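Local structure of gluconate kinase (Lactobacillus acidophilus, 3LL3) at residues G341-R344 against A345-D349; G125-M128 against H129-P133; F475-Y478 against C479-N483; R370-I373 against E374-F378; N95-T98 against W99-C103. The protein probably transfers phosphate from ATP to a sugar or sugar acid, as FGGY-family carbohydrate kinases such as gluconate kinase do. All coordinates share one frame; numbering follows the deposited sequence.

Interaction 1 of 5, residues G341-R344 against A345-D349; sequences GGER and APIWD. With DXP (1-deoxy-D-xylulose-5-phosphate), chain D; XUL (D-xylulose), chain E.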
# COMPACT_ATOMS: atom_id res chain seq x y z
N GLY A 341 11.45 7.90 -1.21
CA GLY A 341 12.83 8.01 -1.68
C GLY A 341 13.86 7.20 -0.91
O GLY A 341 14.98 7.67 -0.69
N GLY A 342 13.52 5.98 -0.50
CA GLY A 342 14.33 5.29 0.49
C GLY A 342 14.24 6.13 1.76
O GLY A 342 13.55 7.16 1.77
N GLU A 343 14.92 5.73 2.83
CA GLU A 343 14.83 6.52 4.06
C GLU A 343 16.08 6.45 4.92
O GLU A 343 16.73 5.40 5.01
CB GLU A 343 13.60 6.07 4.88
CG GLU A 343 13.30 6.94 6.10
CD GLU A 343 13.25 8.41 5.75
OE1 GLU A 343 14.33 9.04 5.56
OE2 GLU A 343 12.13 8.95 5.67
N ARG A 344 16.43 7.58 5.54
CA ARG A 344 17.46 7.58 6.57
C ARG A 344 16.77 7.29 7.90
O ARG A 344 16.20 6.22 8.05
CB ARG A 344 18.29 8.88 6.51
CG ARG A 344 19.26 8.86 5.32
CD ARG A 344 20.01 10.17 5.08
NE ARG A 344 19.10 11.22 4.65
CZ ARG A 344 19.31 12.52 4.85
NH1 ARG A 344 20.41 12.93 5.46
NH2 ARG A 344 18.40 13.41 4.44
N ALA A 345 16.79 8.19 8.88
CA ALA A 345 16.05 7.90 10.11
C ALA A 345 14.57 7.84 9.76
O ALA A 345 14.12 8.61 8.91
CB ALA A 345 16.28 8.97 11.16
N PRO A 346 13.81 6.93 10.40
CA PRO A 346 14.27 5.99 11.44
C PRO A 346 14.73 4.60 10.94
O PRO A 346 15.35 3.88 11.72
CB PRO A 346 13.04 5.84 12.32
CG PRO A 346 11.92 5.82 11.31
CD PRO A 346 12.35 6.79 10.19
N ILE A 347 14.46 4.23 9.69
CA ILE A 347 14.73 2.85 9.26
C ILE A 347 16.10 2.61 8.59
O ILE A 347 16.55 1.48 8.48
CB ILE A 347 13.62 2.29 8.36
CG1 ILE A 347 13.47 3.14 7.10
CG2 ILE A 347 12.29 2.25 9.10
CD1 ILE A 347 12.62 2.47 6.02
N TRP A 348 16.74 3.68 8.12
CA TRP A 348 18.07 3.58 7.51
C TRP A 348 18.12 2.46 6.47
O TRP A 348 18.91 1.53 6.57
CB TRP A 348 19.17 3.43 8.58
CG TRP A 348 19.27 4.66 9.47
CD1 TRP A 348 18.73 4.82 10.72
CD2 TRP A 348 19.92 5.89 9.15
NE1 TRP A 348 19.01 6.09 11.20
CE2 TRP A 348 19.74 6.76 10.26
CE3 TRP A 348 20.64 6.36 8.04
CZ2 TRP A 348 20.24 8.07 10.28
CZ3 TRP A 348 21.15 7.64 8.07
CH2 TRP A 348 20.94 8.49 9.18
N ASP A 349 17.26 2.57 5.46
CA ASP A 349 17.22 1.60 4.37
C ASP A 349 17.07 2.37 3.07
O ASP A 349 16.01 2.89 2.76
CB ASP A 349 16.04 0.64 4.56
CG ASP A 349 15.93 -0.38 3.44
OD1 ASP A 349 16.64 -0.23 2.43
OD2 ASP A 349 15.12 -1.33 3.58
C1 DXP D . 19.05 4.74 -4.83
C2 DXP D . 17.96 5.85 -4.78
C3 DXP D . 18.33 7.16 -4.05
C4 DXP D . 18.79 6.79 -2.62
C5 DXP D . 18.85 7.78 -1.43
O2 DXP D . 16.82 5.55 -4.94
O3 DXP D . 17.36 8.12 -4.21
O4 DXP D . 18.19 5.58 -2.29
O5 DXP D . 18.30 7.36 -0.21
P DXP D . 18.96 7.53 1.31
O2P DXP D . 20.02 6.37 1.56
O1P DXP D . 19.44 9.05 1.52
O3P DXP D . 18.00 7.21 2.29
C1 XUL E . 22.14 16.83 9.42
C2 XUL E . 22.41 15.74 8.37
C3 XUL E . 22.19 16.02 6.86
C4 XUL E . 22.04 17.51 6.48
C5 XUL E . 23.35 18.32 6.58
O1 XUL E . 21.06 16.46 10.24
O2 XUL E . 22.74 14.64 8.75
O3 XUL E . 21.02 15.38 6.43
O4 XUL E . 21.58 17.55 5.15
O5 XUL E . 23.31 19.45 5.75

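Interaction 2 of 5, residues G125-M128 against H129-P133; sequences GMPM and HPMAP. With DXP (1-deoxy-D-xylulose-5-phosphate), chain D.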
# COMPACT_ATOMS: atom_id res chain seq x y z
N GLY A 125 29.51 8.66 16.60
CA GLY A 125 28.11 9.04 16.53
C GLY A 125 27.58 9.14 15.11
O GLY A 125 26.45 9.58 14.90
N MSE A 126 28.40 8.74 14.14
CA MSE A 126 28.02 8.78 12.74
C MSE A 126 27.23 7.55 12.30
O MSE A 126 27.75 6.43 12.33
CB MSE A 126 29.25 8.96 11.84
CG MSE A 126 28.94 8.86 10.35
SE MSE A 126 27.67 10.30 9.81
CE MSE A 126 27.12 9.60 8.07
N PRO A 127 25.96 7.74 11.90
CA PRO A 127 25.17 6.62 11.39
C PRO A 127 25.83 5.91 10.21
O PRO A 127 26.70 6.48 9.54
CB PRO A 127 23.87 7.29 10.94
CG PRO A 127 23.72 8.43 11.86
CD PRO A 127 25.12 8.94 12.12
N MSE A 128 25.41 4.68 9.95
CA MSE A 128 26.08 3.91 8.91
C MSE A 128 25.56 4.29 7.53
O MSE A 128 24.73 3.59 6.94
CB MSE A 128 25.95 2.41 9.18
CG MSE A 128 26.19 2.08 10.64
SE MSE A 128 26.02 0.17 10.99
CE MSE A 128 24.86 0.24 12.58
N HIS A 129 26.04 5.43 7.03
CA HIS A 129 25.51 5.99 5.80
C HIS A 129 26.61 6.64 4.99
O HIS A 129 27.49 7.27 5.56
CB HIS A 129 24.44 7.05 6.14
CG HIS A 129 23.58 7.42 4.97
ND1 HIS A 129 23.95 8.36 4.04
CD2 HIS A 129 22.37 6.94 4.56
CE1 HIS A 129 23.00 8.47 3.13
NE2 HIS A 129 22.04 7.61 3.42
N PRO A 130 26.54 6.52 3.65
CA PRO A 130 27.55 7.02 2.71
C PRO A 130 27.73 8.54 2.67
O PRO A 130 28.67 9.04 2.04
CB PRO A 130 27.04 6.51 1.35
CG PRO A 130 25.57 6.25 1.57
CD PRO A 130 25.51 5.71 2.96
N MSE A 131 26.86 9.27 3.37
CA MSE A 131 26.94 10.72 3.41
C MSE A 131 28.22 11.23 4.11
O MSE A 131 28.70 12.33 3.82
CB MSE A 131 25.71 11.29 4.12
CG MSE A 131 25.64 10.94 5.61
SE MSE A 131 23.87 11.41 6.43
CE MSE A 131 24.13 10.77 8.25
N ALA A 132 28.74 10.43 5.04
CA ALA A 132 29.91 10.80 5.84
C ALA A 132 31.22 10.85 5.06
O ALA A 132 31.53 9.92 4.29
CB ALA A 132 30.06 9.85 7.03
N PRO A 133 31.99 11.93 5.26
CA PRO A 133 33.37 12.08 4.80
C PRO A 133 34.24 10.82 5.03
O PRO A 133 34.96 10.43 4.13
CB PRO A 133 33.87 13.26 5.63
CG PRO A 133 32.66 14.14 5.71
CD PRO A 133 31.48 13.18 5.84
C1 DXP D . 19.05 4.74 -4.83
C2 DXP D . 17.96 5.85 -4.78
C3 DXP D . 18.33 7.16 -4.05
C4 DXP D . 18.79 6.79 -2.62
C5 DXP D . 18.85 7.78 -1.43
O2 DXP D . 16.82 5.55 -4.94
O3 DXP D . 17.36 8.12 -4.21
O4 DXP D . 18.19 5.58 -2.29
O5 DXP D . 18.30 7.36 -0.21
P DXP D . 18.96 7.53 1.31
O2P DXP D . 20.02 6.37 1.56
O1P DXP D . 19.44 9.05 1.52
O3P DXP D . 18.00 7.21 2.29

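Interaction 3 of 5, residues F475-Y478 against C479-N483; sequences FPLY and CEIRN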
# COMPACT_ATOMS: atom_id res chain seq x y z
N PHE A 475 -0.70 4.06 16.19
CA PHE A 475 0.75 3.98 15.97
C PHE A 475 1.32 2.56 16.03
O PHE A 475 2.19 2.20 15.22
CB PHE A 475 1.52 4.94 16.91
CG PHE A 475 3.01 5.00 16.63
CD1 PHE A 475 3.48 5.31 15.35
CD2 PHE A 475 3.94 4.75 17.63
CE1 PHE A 475 4.85 5.37 15.08
CE2 PHE A 475 5.31 4.80 17.37
CZ PHE A 475 5.76 5.11 16.09
N PRO A 476 0.87 1.74 16.99
CA PRO A 476 1.38 0.37 17.01
C PRO A 476 1.05 -0.38 15.71
O PRO A 476 1.85 -1.20 15.28
CB PRO A 476 0.63 -0.27 18.19
CG PRO A 476 0.41 0.89 19.13
CD PRO A 476 0.09 2.06 18.21
N LEU A 477 -0.10 -0.13 15.11
CA LEU A 477 -0.44 -0.77 13.84
C LEU A 477 0.50 -0.27 12.72
O LEU A 477 0.93 -1.05 11.89
CB LEU A 477 -1.90 -0.50 13.46
CG LEU A 477 -2.37 -1.00 12.09
CD1 LEU A 477 -2.17 -2.49 11.96
CD2 LEU A 477 -3.84 -0.62 11.88
N TYR A 478 0.81 1.03 12.73
CA TYR A 478 1.77 1.58 11.77
C TYR A 478 3.10 0.83 11.87
O TYR A 478 3.69 0.47 10.86
CB TYR A 478 1.98 3.07 12.05
CG TYR A 478 3.08 3.74 11.24
CD1 TYR A 478 2.80 4.42 10.06
CD2 TYR A 478 4.41 3.67 11.66
CE1 TYR A 478 3.82 5.03 9.32
CE2 TYR A 478 5.43 4.27 10.93
CZ TYR A 478 5.13 4.95 9.77
OH TYR A 478 6.17 5.52 9.07
N CYS A 479 3.56 0.59 13.10
CA CYS A 479 4.81 -0.11 13.33
C CYS A 479 4.73 -1.59 12.94
O CYS A 479 5.73 -2.19 12.53
CB CYS A 479 5.24 0.03 14.79
SG CYS A 479 5.65 1.72 15.24
N GLU A 480 3.55 -2.18 13.09
CA GLU A 480 3.35 -3.57 12.69
C GLU A 480 3.52 -3.70 11.18
O GLU A 480 4.20 -4.61 10.72
CB GLU A 480 1.98 -4.08 13.11
CG GLU A 480 1.94 -4.51 14.57
CD GLU A 480 2.72 -5.79 14.82
OE1 GLU A 480 2.54 -6.75 14.03
OE2 GLU A 480 3.51 -5.84 15.80
N ILE A 481 2.93 -2.78 10.42
CA ILE A 481 2.99 -2.84 8.95
C ILE A 481 4.42 -2.56 8.46
O ILE A 481 4.94 -3.22 7.56
CB ILE A 481 1.99 -1.87 8.30
CG1 ILE A 481 0.56 -2.15 8.80
CG2 ILE A 481 2.06 -1.94 6.78
CD1 ILE A 481 0.14 -3.61 8.76
N ARG A 482 5.07 -1.58 9.08
CA ARG A 482 6.47 -1.30 8.77
C ARG A 482 7.35 -2.53 9.02
O ARG A 482 8.19 -2.91 8.18
CB ARG A 482 6.95 -0.08 9.56
CG ARG A 482 8.43 0.02 9.74
CD ARG A 482 8.80 -0.45 11.15
NE ARG A 482 8.98 0.68 12.02
CZ ARG A 482 8.96 0.64 13.35
NH1 ARG A 482 8.74 -0.48 14.00
NH2 ARG A 482 9.16 1.76 14.02
N ASN A 483 7.15 -3.16 10.18
CA ASN A 483 7.89 -4.37 10.51
C ASN A 483 7.65 -5.48 9.50
O ASN A 483 8.57 -6.19 9.11
CB ASN A 483 7.54 -4.86 11.92
CG ASN A 483 8.04 -3.92 13.03
OD1 ASN A 483 8.89 -3.04 12.79
ND2 ASN A 483 7.52 -4.11 14.24

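Interaction 4 of 5, residues R370-I373 against E374-F378; sequences RAVI and EGIIF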
# COMPACT_ATOMS: atom_id res chain seq x y z
N ARG A 370 -5.52 11.71 3.72
CA ARG A 370 -5.19 11.89 5.12
C ARG A 370 -4.15 10.88 5.60
O ARG A 370 -3.30 11.21 6.41
CB ARG A 370 -6.43 11.86 6.03
CG ARG A 370 -6.06 12.36 7.40
CD ARG A 370 -6.98 11.92 8.50
NE ARG A 370 -7.92 12.96 8.82
CZ ARG A 370 -7.93 13.68 9.94
NH1 ARG A 370 -7.06 13.46 10.92
NH2 ARG A 370 -8.85 14.59 10.08
N ALA A 371 -4.24 9.65 5.11
CA ALA A 371 -3.27 8.62 5.47
C ALA A 371 -1.87 9.06 5.10
O ALA A 371 -0.92 8.74 5.81
CB ALA A 371 -3.60 7.26 4.81
N VAL A 372 -1.73 9.76 3.97
CA VAL A 372 -0.42 10.24 3.54
C VAL A 372 0.13 11.21 4.59
O VAL A 372 1.27 11.07 5.06
CB VAL A 372 -0.47 10.94 2.17
CG1 VAL A 372 0.84 11.71 1.92
CG2 VAL A 372 -0.75 9.93 1.03
N ILE A 373 -0.70 12.17 4.99
CA ILE A 373 -0.27 13.18 5.96
C ILE A 373 0.05 12.53 7.29
O ILE A 373 1.06 12.84 7.91
CB ILE A 373 -1.33 14.28 6.16
CG1 ILE A 373 -1.46 15.11 4.88
CG2 ILE A 373 -0.91 15.21 7.30
CD1 ILE A 373 -2.77 15.89 4.77
N GLU A 374 -0.83 11.63 7.74
CA GLU A 374 -0.59 10.91 8.97
C GLU A 374 0.66 10.03 8.93
O GLU A 374 1.38 9.94 9.94
CB GLU A 374 -1.81 10.08 9.36
CG GLU A 374 -3.00 10.93 9.84
CD GLU A 374 -4.28 10.14 10.00
OE1 GLU A 374 -4.32 8.94 9.61
OE2 GLU A 374 -5.26 10.73 10.52
N GLY A 375 0.90 9.37 7.79
CA GLY A 375 2.07 8.53 7.63
C GLY A 375 3.36 9.34 7.69
O GLY A 375 4.34 8.94 8.32
N ILE A 376 3.35 10.49 7.00
CA ILE A 376 4.50 11.37 7.02
C ILE A 376 4.85 11.72 8.47
O ILE A 376 5.99 11.58 8.89
CB ILE A 376 4.24 12.64 6.19
CG1 ILE A 376 4.37 12.34 4.70
CG2 ILE A 376 5.25 13.75 6.56
CD1 ILE A 376 3.80 13.40 3.81
N ILE A 377 3.84 12.08 9.25
CA ILE A 377 4.03 12.48 10.65
C ILE A 377 4.38 11.29 11.54
O ILE A 377 5.19 11.42 12.46
CB ILE A 377 2.75 13.17 11.19
CG1 ILE A 377 2.44 14.41 10.35
CG2 ILE A 377 2.91 13.55 12.67
CD1 ILE A 377 1.18 15.16 10.83
N PHE A 378 3.74 10.14 11.30
CA PHE A 378 4.05 8.92 12.05
C PHE A 378 5.54 8.57 11.89
O PHE A 378 6.21 8.15 12.83
CB PHE A 378 3.19 7.74 11.56
CG PHE A 378 1.85 7.59 12.25
CD1 PHE A 378 1.73 7.80 13.62
CD2 PHE A 378 0.74 7.18 11.53
CE1 PHE A 378 0.52 7.63 14.26
CE2 PHE A 378 -0.49 7.00 12.16
CZ PHE A 378 -0.60 7.22 13.53

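Interaction 5 of 5, residues N95-T98 against W99-C103; sequences NSIT and WADNC. With XUL (D-xylulose), chain E.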
# COMPACT_ATOMS: atom_id res chain seq x y z
N ASN A 95 35.65 18.60 -6.64
CA ASN A 95 34.52 19.47 -6.30
C ASN A 95 34.11 19.22 -4.85
O ASN A 95 34.71 18.40 -4.15
CB ASN A 95 33.33 19.19 -7.21
CG ASN A 95 33.53 19.74 -8.61
OD1 ASN A 95 34.01 20.85 -8.79
ND2 ASN A 95 33.15 18.96 -9.61
N SER A 96 33.07 19.91 -4.40
CA SER A 96 32.52 19.63 -3.09
C SER A 96 31.59 18.44 -3.23
O SER A 96 30.55 18.53 -3.89
CB SER A 96 31.76 20.84 -2.55
OG SER A 96 31.21 20.55 -1.28
N ILE A 97 31.97 17.32 -2.63
CA ILE A 97 31.15 16.12 -2.67
C ILE A 97 30.13 16.20 -1.55
O ILE A 97 30.48 16.02 -0.38
CB ILE A 97 32.03 14.86 -2.50
CG1 ILE A 97 33.17 14.87 -3.51
CG2 ILE A 97 31.20 13.59 -2.65
CD1 ILE A 97 34.01 13.64 -3.46
N THR A 98 28.88 16.49 -1.88
CA THR A 98 27.87 16.78 -0.86
C THR A 98 27.37 15.55 -0.11
O THR A 98 27.61 14.42 -0.51
CB THR A 98 26.63 17.48 -1.45
OG1 THR A 98 25.85 16.54 -2.20
CG2 THR A 98 27.07 18.64 -2.34
N TRP A 99 26.63 15.80 0.97
CA TRP A 99 26.09 14.71 1.76
C TRP A 99 25.30 13.74 0.88
O TRP A 99 25.26 12.56 1.17
CB TRP A 99 25.20 15.24 2.89
CG TRP A 99 23.93 15.81 2.37
CD1 TRP A 99 23.71 17.10 1.97
CD2 TRP A 99 22.71 15.10 2.16
NE1 TRP A 99 22.42 17.23 1.53
CE2 TRP A 99 21.78 16.02 1.63
CE3 TRP A 99 22.31 13.78 2.37
CZ2 TRP A 99 20.47 15.66 1.31
CZ3 TRP A 99 21.02 13.43 2.05
CH2 TRP A 99 20.11 14.37 1.53
N ALA A 100 24.69 14.24 -0.19
CA ALA A 100 23.77 13.42 -1.01
C ALA A 100 24.44 12.50 -2.03
O ALA A 100 23.78 11.70 -2.69
CB ALA A 100 22.71 14.32 -1.70
N ASP A 101 25.76 12.61 -2.16
CA ASP A 101 26.50 11.80 -3.12
C ASP A 101 26.61 10.39 -2.57
O ASP A 101 27.01 10.21 -1.43
CB ASP A 101 27.90 12.38 -3.32
CG ASP A 101 28.58 11.84 -4.55
OD1 ASP A 101 28.74 12.60 -5.52
OD2 ASP A 101 28.94 10.64 -4.56
N ASN A 102 26.26 9.38 -3.36
CA ASN A 102 26.28 8.03 -2.80
C ASN A 102 27.42 7.14 -3.29
O ASN A 102 27.34 5.91 -3.23
CB ASN A 102 24.91 7.36 -2.95
CG ASN A 102 24.52 7.17 -4.40
OD1 ASN A 102 25.34 6.78 -5.23
ND2 ASN A 102 23.24 7.41 -4.70
N CYS A 103 28.50 7.77 -3.76
CA CYS A 103 29.62 7.03 -4.32
C CYS A 103 30.14 5.95 -3.37
O CYS A 103 30.62 4.90 -3.82
CB CYS A 103 30.75 7.98 -4.73
SG CYS A 103 31.54 8.92 -3.36
C1 XUL E . 22.14 16.83 9.42
C2 XUL E . 22.41 15.74 8.37
C3 XUL E . 22.19 16.02 6.86
C4 XUL E . 22.04 17.51 6.48
C5 XUL E . 23.35 18.32 6.58
O1 XUL E . 21.06 16.46 10.24
O2 XUL E . 22.74 14.64 8.75
O3 XUL E . 21.02 15.38 6.43
O4 XUL E . 21.58 17.55 5.15
O5 XUL E . 23.31 19.45 5.75

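Interaction 1 of 5, residues G341-R344 against A345-D349
Arg344 lays its CB over one face of the Trp348 indole, a CH-pi contact in which CB sits 3.8 Å from the centroid of the six-membered ring. With CG turned opposite its own carbonyl carbon (chi1 -75°), the arginine chain leaves past Trp348 CZ3 and bends at chi3; the guanidinium plane stands 89° from that of the indole. Arg344 NH1 donates to O3 of the bound D-xylulose at 2.7 Å, close to the guanidinium plane. NE bonds Asn297, and the phosphate of 1-deoxy-D-xylulose-5-phosphate lies obliquely beside the group, its O1P 3.8 Å from Arg344 NE; one side chain thus faces both pocket ligands. Behind it the chain reverses through the cis peptide before Pro346. Trp348 N reaches Arg344 O at 2.6 Å from above the carbonyl plane, and Glu343 and Asp349 form a single antiparallel hydrogen-bonded pair. Glu343 has CG anti to its N (chi1 -173°) and bends at chi2, which curls the carboxylate back: the anti lone pair of Glu343 OE1 receives Arg344 N at 2.6 Å. Asn297 N also bonds OE1 and Asn298 bonds OE2, satisfying this buried acid. The Glu343 and Ile347 side chains cross at about a right angle. The loop runs from strand 335-337 to strand 354-359; Pro295 of strand 289-296 packs on Arg344, Ala345 and Trp348, while Asn379 of helix 365-388 touches Glu343 and Pro346.

Interaction 2 of 5, residues G125-M128 against H129-P133
Selenomethionine Met126 reaches across to Ala132, its CG 3.6 Å from Ala132 CB and its SE a similar 3.7 Å from the same methyl. The chain gets there by setting CG anti to the backbone N (chi1 174°) and bending at chi2, which carries SE against the Ala132 methyl. Selenomethionine Met131 crosses it at a slant, with Met131 CE 3.9 Å from Met126 SE; the modelled position of Met126 CE is crowded and doubtful in detail. Tyr283 of strand 281-284 touches both selenomethionines, so this half is closely packed and buried. The backbone beside it makes two successive turns between helices 116-124 and 133-143: an inverse gamma turn centred on Met128, with a weak bond from His129 N to Pro127 O, then a type I beta turn from His129 to Ala132, where Ala132 takes the N-cap position of helix 133-143. Both nitrogens of the His129 ring are engaged, ND1 by the turn itself and NE2 by the ligand. Met131 N donates to His129 ND1 at 3.1 Å, tilted 20° from the ring plane, and His129 NE2 donates to phosphate oxygen O2P of 1-deoxy-D-xylulose-5-phosphate at 3.0 Å, meeting it at the ring edge. Pro130 CD covers one face of the imidazole. The other half is looser: Pro127 CG comes no closer than 4.3 Å to Met131 CE, and the partly exposed Met128 and Pro130 lie at this side, Met128 packing on helices 105-114 and 116-124 and Pro130 on Val108.

Interaction 3 of 5, residues F475-Y478 against C479-N483
Cys479 places its sulfur over one face of the Phe475 ring, SG lying 3.7 Å from the centroid and somewhat toward the rim near CZ. The two side chains are one helical turn apart: Phe475 throws its ring forward with CG anti to the backbone N (chi1 -174°), while Cys479 SG points back beside its own N. Tyr381 meets the Phe475 ring edge-to-face. On another side of the helix Leu477 and Ile481 run side by side, their CD1 atoms 4.1 Å apart, and Phe492 of the second subunit packs on both. Tyr478 turns to the interior, where its ring meets that of Phe378. Backbone bonds join the turns, among them Arg482 N to Tyr478 O at 3.0 Å. At the polar edge the Arg482 chain bends at chi2 and chi3, which brings one guanidinium face over Cys479 CA and lets NH1 donate to Asn483 OD1 at 2.8 Å, in the guanidinium plane; NH2 forms a salt bridge with Asp382. The i to i+4 pairs Phe475-Cys479 and Leu477-Ile481 are those of an alpha helix, here the C-terminal helix 465-485, kinked at Pro476 and lying between strand 335-337 and the other subunit.

Interaction 4 of 5, residues R370-I373 against E374-F378
Arg370 O accepts Glu374 N at 2.8 Å in a nearly straight bond (N-H...O 173°), and the same i to i+4 step is repeated from Ala371 to Gly375, Val372 to Ile376 and Ile373 to Ile377. The two segments are therefore consecutive turns of one continuous alpha helix. Along it the aliphatic side chains pair one turn apart and point the same way: Val372 CG1 lies 3.9 Å from Ile376 CD1, and Ile373 CG2 lies 4.1 Å from Ile377 CD1. The first pair faces helix 300-311, the second helix 407-417. Arg370 and Glu374 cross obliquely on a different side. Glu374 keeps CG beside its backbone N (chi1 -71°) and then runs extended, while Arg370 bends at chi3, which swings NH1 round to Glu374 OE2. The salt bridge from Arg370 NH1 to Glu374 OE2 is long at 3.3 Å; OE2 lies in the guanidinium plane, yet the carboxylate is turned 67° from that plane and receives the bond on its anti side. OE2 is also gripped by Tyr471 OH and Gly330 N, and OE1 by Ser331 OG, so the buried acid binds together three parts of the chain. A leucine in place of Glu374 would probably leave the buried Arg370 guanidinium without its countercharge and Tyr471, Gly330 and Ser331 without their carboxylate partner. Helix 365-388 belongs to the C-terminal domain of the actin-like ATPase fold, and this turn packs beside the nucleotide site, the nearest atoms of the Ile373 side chain and bound ATP about 7 Å apart.

Interaction 5 of 5, residues N95-T98 against W99-C103
Thr98 and Asp101 close a type I beta turn at the end of strand 96-97, Asp101 N donating to Thr98 O at 3.1 Å from well above the carbonyl plane. Trp99, the first corner residue, carries CG between its backbone N and carbonyl carbon (chi1 70°), which sends the indole out into the D-xylulose pocket. Sugar atom O4 lies over one face of that indole, 3.7 Å from Trp99 NE1, a packing contact beside the hydrogen bonds that other residues, Arg344 among them, make to the sugar. Ala100 follows and sets its CB over the centre of the opposite face, 3.8 Å above the ring plane, so the indole is sandwiched between its neighbour in sequence and the ligand. Ala100 N also bonds Thr98 OG1 at 3.3 Å, an ST turn nested inside the beta turn; Thr98 OG1 has a further hydrogen bond with Ala45 O, next to strand 46-47. Asp101 comes next and points back to the strand, its CB 3.6 Å from Ile97 CG2, the two side chains meeting at a slant. The carboxylate takes two backbone donors, with Ala45 N on OD1. Put in place of Asp101, an alanine is likely to leave the amides of Ala45 and Cys103 without their carboxylate acceptor and the end of the turn less tied to the chain next to strand 46-47. Two residues further along, Cys103 N completes an Asx turn, reaching Asp101 OD2 at 3.0 Å almost in line with the C-O bond.

How the interactions relate
Along the chain the order is interaction 5, 2, 1, 4, 3. Interactions 5 and 2 belong to the N-terminal FGGY domain, 1 and 4 to the C-terminal one, and 3 to the final helix. The first three meet round the ligands: Arg344 CZ lies 3.4 Å from Trp99 CZ3 and Arg344 CG 3.6 Å from His129 NE2, so the two adjoining ligand sites, for D-xylulose and the sugar phosphate, are lined from both domains and share Arg344. Interactions 3 and 4, with centres about 13 Å apart, join helices 465-485 and 365-388 through Phe475, Tyr478 and Phe378. They lie farther out, interaction 4 toward ATP and interaction 3 toward the second subunit; centres of 3 and 5 are about 33 Å apart.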